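PDB 5Z6D: DUF1881 domain-containing protein from Neurospora crassa, which is of unknown function but pairs a βγ-crystallin domain with an Ig-like domain, whose shared interface appears to make the former's calcium-binding site inoperative. Local coordinates for residues Y64-T69 with T90-F95. The protein carries 1 engineered substitution. Residues are numbered along the deposited sequence; the frame is centred on the assembly and turned at random.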
ATOM      1  N   TYR A  64       3.580  -2.740   4.070  1.00 16.28           N
ATOM      2  CA  TYR A  64       3.987  -1.350   4.121  1.00 15.20           C
ATOM      3  C   TYR A  64       3.756  -0.745   5.494  1.00 19.40           C
ATOM      4  O   TYR A  64       3.058  -1.325   6.334  1.00 19.82           O
ATOM      5  CB  TYR A  64       3.238  -0.517   3.066  1.00 16.61           C
ATOM      6  CG  TYR A  64       1.798  -0.195   3.433  1.00 17.11           C
ATOM      7  CD1 TYR A  64       1.445   1.071   3.883  1.00 19.57           C
ATOM      8  CD2 TYR A  64       0.799  -1.160   3.333  1.00 17.55           C
ATOM      9  CE1 TYR A  64       0.136   1.370   4.233  1.00 20.38           C
ATOM     10  CE2 TYR A  64      -0.512  -0.869   3.675  1.00 19.61           C
ATOM     11  CZ  TYR A  64      -0.836   0.401   4.119  1.00 22.96           C
ATOM     12  OH  TYR A  64      -2.135   0.710   4.456  1.00 27.69           O
ATOM     13  N   ARG A  65       4.362   0.416   5.711  1.00 15.60           N
ATOM     14  CA  ARG A  65       4.089   1.239   6.879  1.00 16.77           C
ATOM     15  C   ARG A  65       3.930   2.677   6.437  1.00 15.75           C
ATOM     16  O   ARG A  65       4.508   3.074   5.426  1.00 16.58           O
ATOM     17  CB  ARG A  65       5.215   1.136   7.897  1.00 19.22           C
ATOM     18  CG  ARG A  65       5.376  -0.238   8.500  1.00 21.44           C
ATOM     19  CD  ARG A  65       4.264  -0.577   9.474  1.00 23.81           C
ATOM     20  NE  ARG A  65       4.470  -1.909  10.039  1.00 26.18           N
ATOM     21  CZ  ARG A  65       5.123  -2.156  11.172  1.00 28.33           C
ATOM     22  NH1 ARG A  65       5.636  -1.158  11.891  1.00 28.87           N
ATOM     23  NH2 ARG A  65       5.257  -3.406  11.596  1.00 33.07           N
ATOM     24  N   GLU A  66       3.132   3.439   7.177  1.00 18.83           N
ATOM     25  CA  GLU A  66       3.051   4.884   6.993  1.00 20.76           C
ATOM     26  C   GLU A  66       3.591   5.567   8.231  1.00 17.64           C
ATOM     27  O   GLU A  66       3.174   5.240   9.341  1.00 21.05           O
ATOM     28  CB  GLU A  66       1.613   5.358   6.756  1.00 27.01           C
ATOM     29  CG  GLU A  66       1.007   5.024   5.409  1.00 34.89           C
ATOM     30  CD  GLU A  66      -0.451   5.469   5.325  1.00 43.42           C
ATOM     31  OE1 GLU A  66      -1.224   5.148   6.250  1.00 54.99           O
ATOM     32  OE2 GLU A  66      -0.822   6.152   4.351  1.00 47.43           O
ATOM     33  N   TRP A  67       4.509   6.510   8.052  1.00 16.71           N
ATOM     34  CA  TRP A  67       4.968   7.320   9.181  1.00 19.02           C
ATOM     35  C   TRP A  67       4.458   8.732   8.978  1.00 17.83           C
ATOM     36  O   TRP A  67       4.936   9.442   8.088  1.00 19.36           O
ATOM     37  CB  TRP A  67       6.493   7.278   9.304  1.00 23.32           C
ATOM     38  CG  TRP A  67       6.985   5.868   9.470  1.00 20.36           C
ATOM     39  CD1 TRP A  67       6.502   4.943  10.340  1.00 21.43           C
ATOM     40  CD2 TRP A  67       8.043   5.229   8.746  1.00 18.47           C
ATOM     41  NE1 TRP A  67       7.174   3.758  10.201  1.00 23.12           N
ATOM     42  CE2 TRP A  67       8.128   3.901   9.229  1.00 19.80           C
ATOM     43  CE3 TRP A  67       8.908   5.632   7.721  1.00 19.27           C
ATOM     44  CZ2 TRP A  67       9.047   2.977   8.724  1.00 21.25           C
ATOM     45  CZ3 TRP A  67       9.821   4.705   7.215  1.00 19.11           C
ATOM     46  CH2 TRP A  67       9.884   3.400   7.727  1.00 20.17           C
ATOM     47  N   THR A  68       3.449   9.107   9.766  1.00 20.49           N
ATOM     48  CA  THR A  68       2.763  10.382   9.601  1.00 23.88           C
ATOM     49  C   THR A  68       3.271  11.393  10.618  1.00 24.94           C
ATOM     50  O   THR A  68       3.062  12.595  10.477  1.00 25.77           O
ATOM     51  CB  THR A  68       1.227  10.232   9.739  1.00 26.08           C
ATOM     52  OG1 THR A  68       0.884   9.781  11.061  1.00 29.13           O
ATOM     53  CG2 THR A  68       0.692   9.247   8.725  1.00 34.33           C
ATOM     54  N   THR A  69       3.927  10.894  11.662  1.00 23.93           N
ATOM     55  CA  THR A  69       4.548  11.751  12.662  1.00 22.22           C
ATOM     56  C   THR A  69       5.907  11.170  13.024  1.00 23.43           C
ATOM     57  O   THR A  69       6.208  10.017  12.697  1.00 23.00           O
ATOM     58  CB  THR A  69       3.693  11.902  13.957  1.00 28.86           C
ATOM     59  OG1 THR A  69       3.608  10.644  14.646  1.00 30.76           O
ATOM     60  CG2 THR A  69       2.284  12.390  13.639  1.00 30.94           C
ATOM     61  N   THR A  90      -1.609  13.081   0.921  1.00 21.47           N
ATOM     62  CA  THR A  90      -1.473  12.019  -0.069  1.00 20.83           C
ATOM     63  C   THR A  90      -1.837  10.695   0.589  1.00 23.69           C
ATOM     64  O   THR A  90      -1.512  10.466   1.754  1.00 24.62           O
ATOM     65  CB  THR A  90      -0.057  11.979  -0.639  1.00 21.26           C
ATOM     66  OG1 THR A  90       0.148  13.142  -1.454  1.00 24.18           O
ATOM     67  CG2 THR A  90       0.164  10.730  -1.476  1.00 20.73           C
ATOM     68  N   ARG A  91      -2.530   9.837  -0.157  1.00 20.50           N
ATOM     69  CA  ARG A  91      -3.113   8.618   0.392  1.00 23.56           C
ATOM     70  C   ARG A  91      -2.430   7.348  -0.064  1.00 23.54           C
ATOM     71  O   ARG A  91      -2.210   7.141  -1.259  1.00 20.63           O
ATOM     72  CB  ARG A  91      -4.584   8.522   0.013  1.00 22.13           C
ATOM     73  CG  ARG A  91      -5.449   9.587   0.643  1.00 28.55           C
ATOM     74  CD  ARG A  91      -5.480   9.431   2.135  1.00 35.59           C
ATOM     75  NE  ARG A  91      -6.435  10.348   2.749  1.00 47.87           N
ATOM     76  CZ  ARG A  91      -6.750  10.332   4.038  1.00 51.22           C
ATOM     77  NH1 ARG A  91      -6.188   9.438   4.842  1.00 49.05           N
ATOM     78  NH2 ARG A  91      -7.633  11.198   4.520  1.00 56.65           N
ATOM     79  N   ALA A  92      -2.128   6.481   0.899  1.00 17.30           N
ATOM     80  CA  ALA A  92      -1.739   5.117   0.575  1.00 17.39           C
ATOM     81  C   ALA A  92      -2.997   4.306   0.332  1.00 14.76           C
ATOM     82  O   ALA A  92      -3.855   4.188   1.200  1.00 20.68           O
ATOM     83  CB  ALA A  92      -0.907   4.506   1.687  1.00 22.17           C
ATOM     84  N   ILE A  93      -3.107   3.758  -0.874  1.00 15.09           N
ATOM     85  CA  ILE A  93      -4.212   2.890  -1.225  1.00 16.18           C
ATOM     86  C   ILE A  93      -3.818   1.465  -0.882  1.00 16.40           C
ATOM     87  O   ILE A  93      -2.780   0.966  -1.369  1.00 19.29           O
ATOM     88  CB  ILE A  93      -4.581   2.970  -2.724  1.00 18.27           C
ATOM     89  CG1 ILE A  93      -4.794   4.422  -3.163  1.00 19.09           C
ATOM     90  CG2 ILE A  93      -5.844   2.156  -3.014  1.00 21.98           C
ATOM     91  CD1 ILE A  93      -5.003   4.558  -4.680  1.00 22.14           C
ATOM     92  N   SER A  94      -4.657   0.823  -0.064  1.00 15.99           N
ATOM     93  CA  SER A  94      -4.375  -0.528   0.416  1.00 15.91           C
ATOM     94  C   SER A  94      -5.584  -1.461   0.340  1.00 19.74           C
ATOM     95  O   SER A  94      -6.720  -1.035   0.532  1.00 17.34           O
ATOM     96  CB  SER A  94      -3.848  -0.482   1.851  1.00 19.84           C
ATOM     97  OG  SER A  94      -4.819   0.050   2.735  1.00 22.59           O
ATOM     98  N   PHE A  95      -5.313  -2.728   0.036  1.00 17.70           N
ATOM     99  CA  PHE A  95      -6.320  -3.794  -0.050  1.00 15.85           C
ATOM    100  C   PHE A  95      -6.062  -4.905   0.961  1.00 16.84           C
ATOM    101  O   PHE A  95      -4.895  -5.241   1.226  1.00 18.02           O
ATOM    102  CB  PHE A  95      -6.306  -4.471  -1.421  1.00 14.26           C
ATOM    103  CG  PHE A  95      -6.977  -3.720  -2.524  1.00 16.55           C
ATOM    104  CD1 PHE A  95      -7.754  -2.601  -2.295  1.00 18.82           C
ATOM    105  CD2 PHE A  95      -6.880  -4.223  -3.827  1.00 16.03           C
ATOM    106  CE1 PHE A  95      -8.371  -1.951  -3.347  1.00 20.28           C
ATOM    107  CE2 PHE A  95      -7.489  -3.578  -4.882  1.00 23.06           C
ATOM    108  CZ  PHE A  95      -8.244  -2.452  -4.653  1.00 19.39           C
TER
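Tyr64, Ala92 and Ser94 carry most of this interface, where an edge strand of the βγ-crystallin sheet (64-67) faces strand 91-99 of the Ig-like domain. The strand axes run nearly antiparallel, at 156°, but come no closer than 9.6 Å, so the strands meet through side chains rather than backbone pairing. Tyr64 CG sits between the backbone N and carbonyl carbon (chi1 76°), and the phenol reaches the Ig-like strand. Its CE2 lies 3.8 Å from Ser94 CB, while CE1 approaches Ala92 CB at 4.2 Å; the Ala92 methyl and the Ser94 methylene both meet the ring obliquely. Leu132 and Trp55 also touch this tyrosine, whose side chain is about 7 Å from that of Gln56, a residue of the calcium site, which holds no metal here. The short side chains of Ala92 and Ser94 suit the place, because they let the phenol ring and the carboxylate of Glu66 lie close to the strand. Glu66, extended beyond CG, has CG in plane at the ring's edge and brings OE2 to 3.1 Å from Ala92 CB; Lys51 offers that oxygen a long, weak ion pair. At the ring's far end, Ser94 OG and Tyr64 OH are 3.3 Å apart, at best a weak hydrogen bond.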